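Local coordinates for hemolysin activator protein CdiB (Acinetobacter baumannii ACICU, PDB 6WIL) that probably carries a CdiA-type toxin across the outer membrane in contact-dependent growth inhibition, as a two-partner secretion transporter of the Omp85 superfamily, at residues Ser266-Tyr271 against Asn289-Arg294; Arg141-Val146 against Lys199-Tyr204. One frame throughout, in Å; residues are numbered along the deposited sequence.

Contact 1. Residues Ser266-Tyr271 against Asn289-Arg294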
ATOM      1  N   SER A 266     -23.831  22.400  -8.597  1.00 83.18           N
ATOM      2  CA  SER A 266     -23.239  21.556  -9.621  1.00 67.83           C
ATOM      3  C   SER A 266     -23.810  20.144  -9.564  1.00 73.50           C
ATOM      4  O   SER A 266     -24.317  19.685  -8.536  1.00 64.45           O
ATOM      5  CB  SER A 266     -21.709  21.492  -9.468  1.00 88.06           C
ATOM      6  OG  SER A 266     -21.142  20.557 -10.364  1.00 80.00           O
ATOM      7  N   LEU A 267     -23.701  19.458 -10.700  1.00 77.19           N
ATOM      8  CA  LEU A 267     -24.118  18.072 -10.854  1.00 68.83           C
ATOM      9  C   LEU A 267     -22.972  17.317 -11.508  1.00 61.56           C
ATOM     10  O   LEU A 267     -22.494  17.722 -12.572  1.00 56.85           O
ATOM     11  CB  LEU A 267     -25.391  17.983 -11.701  1.00 71.55           C
ATOM     12  CG  LEU A 267     -25.954  16.602 -12.031  1.00 80.09           C
ATOM     13  CD1 LEU A 267     -27.386  16.506 -11.538  1.00 83.13           C
ATOM     14  CD2 LEU A 267     -25.879  16.347 -13.529  1.00 73.81           C
ATOM     15  N   ASN A 268     -22.520  16.236 -10.873  1.00 57.25           N
ATOM     16  CA  ASN A 268     -21.330  15.523 -11.321  1.00 48.52           C
ATOM     17  C   ASN A 268     -21.607  14.034 -11.442  1.00 49.71           C
ATOM     18  O   ASN A 268     -22.280  13.444 -10.591  1.00 50.96           O
ATOM     19  CB  ASN A 268     -20.154  15.738 -10.360  1.00 43.97           C
ATOM     20  CG  ASN A 268     -20.059  17.163  -9.863  1.00 74.54           C
ATOM     21  OD1 ASN A 268     -19.561  18.049 -10.560  1.00 81.93           O
ATOM     22  ND2 ASN A 268     -20.535  17.394  -8.645  1.00 80.57           N
ATOM     23  N   ARG A 269     -21.073  13.432 -12.500  1.00 42.62           N
ATOM     24  CA  ARG A 269     -21.101  11.992 -12.696  1.00 45.85           C
ATOM     25  C   ARG A 269     -19.681  11.515 -12.980  1.00 51.06           C
ATOM     26  O   ARG A 269     -18.882  12.236 -13.581  1.00 34.02           O
ATOM     27  CB  ARG A 269     -22.053  11.595 -13.843  1.00 61.25           C
ATOM     28  CG  ARG A 269     -23.476  12.153 -13.707  1.00 76.54           C
ATOM     29  CD  ARG A 269     -24.423  11.556 -14.753  1.00 89.71           C
ATOM     30  NE  ARG A 269     -25.794  11.425 -14.256  1.00 85.55           N
ATOM     31  CZ  ARG A 269     -26.833  12.123 -14.708  1.00 96.46           C
ATOM     32  NH1 ARG A 269     -28.039  11.927 -14.189  1.00 85.91           N
ATOM     33  NH2 ARG A 269     -26.672  13.004 -15.686  1.00 99.09           N
ATOM     34  N   SER A 270     -19.368  10.297 -12.535  1.00 43.93           N
ATOM     35  CA  SER A 270     -18.001   9.794 -12.618  1.00 44.84           C
ATOM     36  C   SER A 270     -17.995   8.285 -12.822  1.00 45.19           C
ATOM     37  O   SER A 270     -18.658   7.554 -12.081  1.00 41.53           O
ATOM     38  CB  SER A 270     -17.213  10.155 -11.352  1.00 49.40           C
ATOM     39  OG  SER A 270     -15.935   9.545 -11.350  1.00 59.77           O
ATOM     40  N   TYR A 271     -17.233   7.829 -13.816  1.00 48.06           N
ATOM     41  CA  TYR A 271     -17.043   6.415 -14.114  1.00 48.60           C
ATOM     42  C   TYR A 271     -15.575   6.064 -13.914  1.00 47.59           C
ATOM     43  O   TYR A 271     -14.695   6.778 -14.404  1.00 41.79           O
ATOM     44  CB  TYR A 271     -17.485   6.097 -15.550  1.00 46.88           C
ATOM     45  CG  TYR A 271     -17.270   4.663 -15.997  1.00 74.40           C
ATOM     46  CD1 TYR A 271     -16.017   4.218 -16.409  1.00 87.24           C
ATOM     47  CD2 TYR A 271     -18.327   3.762 -16.036  1.00 92.95           C
ATOM     48  CE1 TYR A 271     -15.818   2.913 -16.822  1.00 85.15           C
ATOM     49  CE2 TYR A 271     -18.137   2.454 -16.455  1.00 91.53           C
ATOM     50  CZ  TYR A 271     -16.883   2.037 -16.845  1.00 91.56           C
ATOM     51  OH  TYR A 271     -16.692   0.740 -17.260  1.00114.96           O
ATOM     52  N   ASN A 289     -10.622   6.884 -15.815  1.00 43.56           N
ATOM     53  CA  ASN A 289     -11.635   7.683 -15.144  1.00 46.05           C
ATOM     54  C   ASN A 289     -12.269   8.632 -16.147  1.00 45.61           C
ATOM     55  O   ASN A 289     -11.563   9.301 -16.907  1.00 43.38           O
ATOM     56  CB  ASN A 289     -11.040   8.470 -13.972  1.00 42.42           C
ATOM     57  CG  ASN A 289     -12.066   9.350 -13.289  1.00 62.91           C
ATOM     58  OD1 ASN A 289     -11.934  10.573 -13.262  1.00 66.69           O
ATOM     59  ND2 ASN A 289     -13.111   8.730 -12.750  1.00 58.10           N
ATOM     60  N   ASP A 290     -13.598   8.683 -16.147  1.00 46.30           N
ATOM     61  CA  ASP A 290     -14.365   9.615 -16.962  1.00 37.57           C
ATOM     62  C   ASP A 290     -15.194  10.478 -16.026  1.00 49.12           C
ATOM     63  O   ASP A 290     -15.948   9.954 -15.199  1.00 49.89           O
ATOM     64  CB  ASP A 290     -15.260   8.868 -17.958  1.00 36.91           C
ATOM     65  CG  ASP A 290     -15.703   9.741 -19.125  1.00 77.45           C
ATOM     66  OD1 ASP A 290     -16.167  10.878 -18.890  1.00 77.73           O
ATOM     67  OD2 ASP A 290     -15.583   9.287 -20.283  1.00 89.74           O
ATOM     68  N   TYR A 291     -15.042  11.794 -16.141  1.00 37.20           N
ATOM     69  CA  TYR A 291     -15.696  12.732 -15.240  1.00 50.55           C
ATOM     70  C   TYR A 291     -16.476  13.760 -16.045  1.00 51.12           C
ATOM     71  O   TYR A 291     -15.950  14.334 -17.003  1.00 47.14           O
ATOM     72  CB  TYR A 291     -14.671  13.426 -14.340  1.00 42.75           C
ATOM     73  CG  TYR A 291     -15.267  14.469 -13.427  1.00 43.81           C
ATOM     74  CD1 TYR A 291     -16.046  14.102 -12.338  1.00 45.21           C
ATOM     75  CD2 TYR A 291     -15.046  15.820 -13.650  1.00 50.09           C
ATOM     76  CE1 TYR A 291     -16.594  15.053 -11.501  1.00 54.48           C
ATOM     77  CE2 TYR A 291     -15.588  16.778 -12.818  1.00 50.75           C
ATOM     78  CZ  TYR A 291     -16.362  16.391 -11.746  1.00 54.02           C
ATOM     79  OH  TYR A 291     -16.903  17.346 -10.916  1.00 59.68           O
ATOM     80  N   GLN A 292     -17.727  13.989 -15.655  1.00 51.45           N
ATOM     81  CA  GLN A 292     -18.590  14.959 -16.313  1.00 48.41           C
ATOM     82  C   GLN A 292     -19.290  15.811 -15.267  1.00 48.54           C
ATOM     83  O   GLN A 292     -19.556  15.357 -14.150  1.00 50.53           O
ATOM     84  CB  GLN A 292     -19.630  14.279 -17.210  1.00 37.11           C
ATOM     85  CG  GLN A 292     -19.097  13.897 -18.577  1.00 58.26           C
ATOM     86  CD  GLN A 292     -19.532  12.511 -19.009  1.00 78.26           C
ATOM     87  OE1 GLN A 292     -19.984  11.707 -18.193  1.00 87.38           O
ATOM     88  NE2 GLN A 292     -19.388  12.220 -20.297  1.00 69.78           N
ATOM     89  N   TYR A 293     -19.574  17.058 -15.635  1.00 40.76           N
ATOM     90  CA  TYR A 293     -20.254  17.971 -14.731  1.00 52.20           C
ATOM     91  C   TYR A 293     -21.187  18.877 -15.521  1.00 52.49           C
ATOM     92  O   TYR A 293     -21.041  19.052 -16.734  1.00 42.87           O
ATOM     93  CB  TYR A 293     -19.257  18.813 -13.925  1.00 43.69           C
ATOM     94  CG  TYR A 293     -18.499  19.811 -14.768  1.00 67.95           C
ATOM     95  CD1 TYR A 293     -17.313  19.456 -15.397  1.00 55.61           C
ATOM     96  CD2 TYR A 293     -18.975  21.106 -14.944  1.00 54.84           C
ATOM     97  CE1 TYR A 293     -16.619  20.363 -16.174  1.00 60.08           C
ATOM     98  CE2 TYR A 293     -18.290  22.018 -15.720  1.00 58.00           C
ATOM     99  CZ  TYR A 293     -17.113  21.641 -16.333  1.00 67.35           C
ATOM    100  OH  TYR A 293     -16.422  22.546 -17.105  1.00 75.17           O
ATOM    101  N   ARG A 294     -22.160  19.444 -14.809  1.00 60.98           N
ATOM    102  CA  ARG A 294     -22.998  20.529 -15.299  1.00 49.68           C
ATOM    103  C   ARG A 294     -23.180  21.522 -14.163  1.00 51.84           C
ATOM    104  O   ARG A 294     -23.439  21.124 -13.023  1.00 63.24           O
ATOM    105  CB  ARG A 294     -24.367  20.038 -15.793  1.00 51.36           C
ATOM    106  CG  ARG A 294     -24.320  19.161 -17.034  1.00 58.39           C
ATOM    107  CD  ARG A 294     -25.712  18.666 -17.413  1.00 86.45           C
ATOM    108  NE  ARG A 294     -25.681  17.725 -18.533  1.00115.54           N
ATOM    109  CZ  ARG A 294     -26.749  17.087 -19.007  1.00107.90           C
ATOM    110  NH1 ARG A 294     -27.940  17.285 -18.456  1.00105.41           N
ATOM    111  NH2 ARG A 294     -26.626  16.249 -20.029  1.00109.97           N
TER
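L267, R269 and Y271 pair with R294, Q292 and D290 through two-way N-H...O=C bonds, joining antiparallel segments whose axes come within 4.7 Å in a hairpin of the 16-stranded transmembrane β-barrel. The residues between them, N268 with Y293 and S270 with Y291, form the non-hydrogen-bonded pairs, and their polar side chains share one face with helix 8-27, which sits inside the barrel in this family. Those of the hydrogen-bonded pairs lie on the other, more exposed face, which accommodates long and charged chains. The Y291 ring reaches along the strands toward N268, because CG is anti to the backbone N (chi1 177°), and its OH makes a weak hydrogen bond of 2.8 Å to N268 OD1. Ring and amide planes are 15° apart. N268 OD1 also accepts a hydrogen bond from S266 OG at 3.0 Å, from above the carbonyl plane, and a weak bond from S10. Serines, asparagines and tyrosines suit the helix side, bonding to it and to each other. Q14 NE2 bonds S270 OG and N289 OD1. N289 ND2 in turn donates a hydrogen bond of 3.3 Å to S270 OG, in the N289 amide plane, at an N-H...O angle of 154°.

Contact 2. Residues Arg141-Val146 against Lys199-Tyr204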
ATOM      1  N   ARG A 141      15.083 -27.949  -1.194  1.00 46.37           N
ATOM      2  CA  ARG A 141      14.439 -27.550  -2.432  1.00 53.73           C
ATOM      3  C   ARG A 141      12.963 -27.926  -2.412  1.00 47.59           C
ATOM      4  O   ARG A 141      12.479 -28.634  -1.526  1.00 46.30           O
ATOM      5  CB  ARG A 141      15.125 -28.192  -3.643  1.00 51.25           C
ATOM      6  CG  ARG A 141      16.619 -27.951  -3.701  1.00 51.24           C
ATOM      7  CD  ARG A 141      17.212 -28.548  -4.962  1.00 49.16           C
ATOM      8  NE  ARG A 141      17.650 -27.515  -5.893  1.00 61.93           N
ATOM      9  CZ  ARG A 141      18.908 -27.111  -6.017  1.00 71.84           C
ATOM     10  NH1 ARG A 141      19.858 -27.664  -5.273  1.00 65.36           N
ATOM     11  NH2 ARG A 141      19.219 -26.161  -6.889  1.00 61.99           N
ATOM     12  N   LEU A 142      12.249 -27.427  -3.416  1.00 57.46           N
ATOM     13  CA  LEU A 142      10.827 -27.684  -3.574  1.00 50.93           C
ATOM     14  C   LEU A 142      10.627 -28.869  -4.506  1.00 51.85           C
ATOM     15  O   LEU A 142      11.175 -28.889  -5.608  1.00 52.00           O
ATOM     16  CB  LEU A 142      10.124 -26.446  -4.130  1.00 45.37           C
ATOM     17  CG  LEU A 142       8.607 -26.509  -4.298  1.00 51.78           C
ATOM     18  CD1 LEU A 142       7.926 -26.631  -2.946  1.00 51.11           C
ATOM     19  CD2 LEU A 142       8.103 -25.288  -5.049  1.00 48.44           C
ATOM     20  N   ASN A 143       9.848 -29.849  -4.063  1.00 45.18           N
ATOM     21  CA  ASN A 143       9.581 -31.026  -4.875  1.00 51.28           C
ATOM     22  C   ASN A 143       8.282 -30.922  -5.664  1.00 48.25           C
ATOM     23  O   ASN A 143       8.297 -31.073  -6.891  1.00 56.48           O
ATOM     24  CB  ASN A 143       9.564 -32.259  -3.972  1.00 48.70           C
ATOM     25  CG  ASN A 143       9.171 -33.524  -4.704  1.00 51.55           C
ATOM     26  OD1 ASN A 143       8.372 -34.305  -4.210  1.00 53.41           O
ATOM     27  ND2 ASN A 143       9.759 -33.746  -5.885  1.00 43.90           N
ATOM     28  N   LYS A 144       7.158 -30.663  -4.991  1.00 48.85           N
ATOM     29  CA  LYS A 144       5.868 -30.525  -5.655  1.00 58.92           C
ATOM     30  C   LYS A 144       5.062 -29.418  -4.991  1.00 43.53           C
ATOM     31  O   LYS A 144       5.114 -29.236  -3.773  1.00 44.72           O
ATOM     32  CB  LYS A 144       5.043 -31.825  -5.613  1.00 43.94           C
ATOM     33  CG  LYS A 144       5.807 -33.118  -5.859  1.00 66.62           C
ATOM     34  CD  LYS A 144       4.881 -34.331  -5.771  1.00 71.46           C
ATOM     35  CE  LYS A 144       4.259 -34.493  -4.384  1.00 66.68           C
ATOM     36  NZ  LYS A 144       3.321 -35.658  -4.322  1.00 69.81           N
ATOM     37  N   ILE A 145       4.296 -28.699  -5.799  1.00 50.25           N
ATOM     38  CA  ILE A 145       3.220 -27.858  -5.289  1.00 41.07           C
ATOM     39  C   ILE A 145       1.944 -28.687  -5.346  1.00 44.01           C
ATOM     40  O   ILE A 145       1.551 -29.161  -6.416  1.00 46.05           O
ATOM     41  CB  ILE A 145       3.091 -26.556  -6.093  1.00 52.96           C
ATOM     42  CG1 ILE A 145       4.336 -25.693  -5.884  1.00 47.57           C
ATOM     43  CG2 ILE A 145       1.833 -25.791  -5.686  1.00 48.67           C
ATOM     44  CD1 ILE A 145       4.860 -25.059  -7.149  1.00 57.71           C
ATOM     45  N   VAL A 146       1.320 -28.901  -4.192  1.00 41.85           N
ATOM     46  CA  VAL A 146       0.165 -29.783  -4.074  1.00 32.85           C
ATOM     47  C   VAL A 146      -1.057 -28.931  -3.773  1.00 41.63           C
ATOM     48  O   VAL A 146      -1.125 -28.274  -2.727  1.00 52.26           O
ATOM     49  CB  VAL A 146       0.371 -30.855  -2.991  1.00 47.21           C
ATOM     50  CG1 VAL A 146      -0.922 -31.628  -2.751  1.00 32.76           C
ATOM     51  CG2 VAL A 146       1.492 -31.806  -3.389  1.00 39.13           C
ATOM     52  N   LYS A 199      11.130 -43.818   2.600  1.00100.60           N
ATOM     53  CA  LYS A 199       9.817 -43.186   2.637  1.00112.89           C
ATOM     54  C   LYS A 199       9.929 -41.665   2.680  1.00111.41           C
ATOM     55  O   LYS A 199       9.076 -40.996   3.264  1.00105.77           O
ATOM     56  CB  LYS A 199       9.013 -43.689   3.841  1.00132.17           C
ATOM     57  CG  LYS A 199       8.666 -45.171   3.779  1.00132.77           C
ATOM     58  CD  LYS A 199       7.969 -45.646   5.055  1.00134.53           C
ATOM     59  CE  LYS A 199       7.638 -47.132   4.963  1.00122.07           C
ATOM     60  NZ  LYS A 199       6.857 -47.616   6.148  1.00148.24           N
ATOM     61  N   GLU A 200      10.972 -41.122   2.052  1.00113.27           N
ATOM     62  CA  GLU A 200      11.191 -39.681   2.068  1.00109.54           C
ATOM     63  C   GLU A 200      12.228 -39.300   1.017  1.00113.12           C
ATOM     64  O   GLU A 200      13.162 -40.063   0.755  1.00112.21           O
ATOM     65  CB  GLU A 200      11.659 -39.206   3.450  1.00101.99           C
ATOM     66  CG  GLU A 200      12.975 -39.820   3.900  1.00102.38           C
ATOM     67  CD  GLU A 200      13.782 -38.889   4.784  1.00104.01           C
ATOM     68  OE1 GLU A 200      14.906 -39.263   5.180  1.00 97.26           O
ATOM     69  OE2 GLU A 200      13.293 -37.777   5.075  1.00109.94           O
ATOM     70  N   LEU A 201      12.043 -38.125   0.415  1.00106.10           N
ATOM     71  CA  LEU A 201      13.107 -37.440  -0.312  1.00 93.67           C
ATOM     72  C   LEU A 201      13.793 -36.493   0.667  1.00 90.09           C
ATOM     73  O   LEU A 201      13.136 -35.631   1.261  1.00 82.99           O
ATOM     74  CB  LEU A 201      12.565 -36.667  -1.515  1.00 88.94           C
ATOM     75  CG  LEU A 201      11.986 -37.410  -2.722  1.00 83.42           C
ATOM     76  CD1 LEU A 201      10.466 -37.381  -2.700  1.00 83.93           C
ATOM     77  CD2 LEU A 201      12.510 -36.817  -4.020  1.00 72.85           C
ATOM     78  N   THR A 202      15.110 -36.646   0.835  1.00 98.94           N
ATOM     79  CA  THR A 202      15.769 -36.041   1.990  1.00 97.59           C
ATOM     80  C   THR A 202      15.915 -34.528   1.843  1.00 77.46           C
ATOM     81  O   THR A 202      15.743 -33.789   2.820  1.00 85.43           O
ATOM     82  CB  THR A 202      17.131 -36.707   2.237  1.00101.75           C
ATOM     83  OG1 THR A 202      17.603 -36.366   3.547  1.00 86.55           O
ATOM     84  CG2 THR A 202      18.178 -36.282   1.201  1.00 93.23           C
ATOM     85  N   GLY A 203      16.212 -34.040   0.642  1.00 61.91           N
ATOM     86  CA  GLY A 203      16.498 -32.629   0.489  1.00 70.80           C
ATOM     87  C   GLY A 203      15.349 -31.826  -0.084  1.00 71.76           C
ATOM     88  O   GLY A 203      15.564 -30.731  -0.610  1.00 49.90           O
ATOM     89  N   TYR A 204      14.125 -32.340   0.016  1.00 65.60           N
ATOM     90  CA  TYR A 204      13.006 -31.760  -0.708  1.00 54.96           C
ATOM     91  C   TYR A 204      11.790 -31.554   0.184  1.00 59.56           C
ATOM     92  O   TYR A 204      11.615 -32.215   1.211  1.00 54.78           O
ATOM     93  CB  TYR A 204      12.624 -32.625  -1.905  1.00 48.38           C
ATOM     94  CG  TYR A 204      13.637 -32.557  -3.018  1.00 51.85           C
ATOM     95  CD1 TYR A 204      14.751 -33.381  -3.016  1.00 55.09           C
ATOM     96  CD2 TYR A 204      13.486 -31.660  -4.068  1.00 56.06           C
ATOM     97  CE1 TYR A 204      15.682 -33.321  -4.028  1.00 46.85           C
ATOM     98  CE2 TYR A 204      14.412 -31.596  -5.090  1.00 48.95           C
ATOM     99  CZ  TYR A 204      15.509 -32.429  -5.063  1.00 53.01           C
ATOM    100  OH  TYR A 204      16.441 -32.375  -6.072  1.00 65.75           O
TER
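Y204 turns an edge of its ring to the backbone of the strand carrying R141-V146: L142 O lies in the ring plane, 3.9 Å from CD2. CB of R141 and CB of N143 approach obliquely, R141 CB standing 3.8 Å from Y204 CE2. Side by side with the ring and pointing the same way runs the R141 chain, whose CD comes within 4.1 Å of the phenol OH; the guanidinium plane is tilted 40° from the ring. A bend at chi3 (110°) turns the head group aside, and NE makes a weak hydrogen bond to G166 O. N143 CB rests 3.7 Å from Y204 CB. In the backbone, L201-Y204 form a type I β-turn that leads into strand 204-213. G203 O accepts a bond from R141 N at 2.9 Å, nearly straight at 166°, and R141 and Y204 form a parallel bridge between strands 132-149 and 204-213, consistent with the first and last strands of the β-α-α-β-β POTRA order. A long arginine and a broad tyrosine suit this partly exposed margin: their carbon surfaces cover one another while the guanidinium turns away. The contact therefore rests mainly on van der Waals packing, anchored by one backbone bond.

Contact 1 and contact 2 lie in different parts of the transporter, on opposite sides of the chain's centre: their centres are 57 Å apart. Contact 2 belongs to the periplasmic POTRA region, which in relatives receives the secreted partner, whereas contact 1 lies in the barrel wall facing helix 8-27. Along the chain they follow in series: contact 2 closes at Y204, before contact 1 opens at S266, and strand 204-213, which contact 2 opens, comes just before the first barrel strand, 217-228. The pairing also differs, being parallel in the mixed sheet and antiparallel in the barrel. The two contacts do not touch, their nearest atoms being about 34 Å apart.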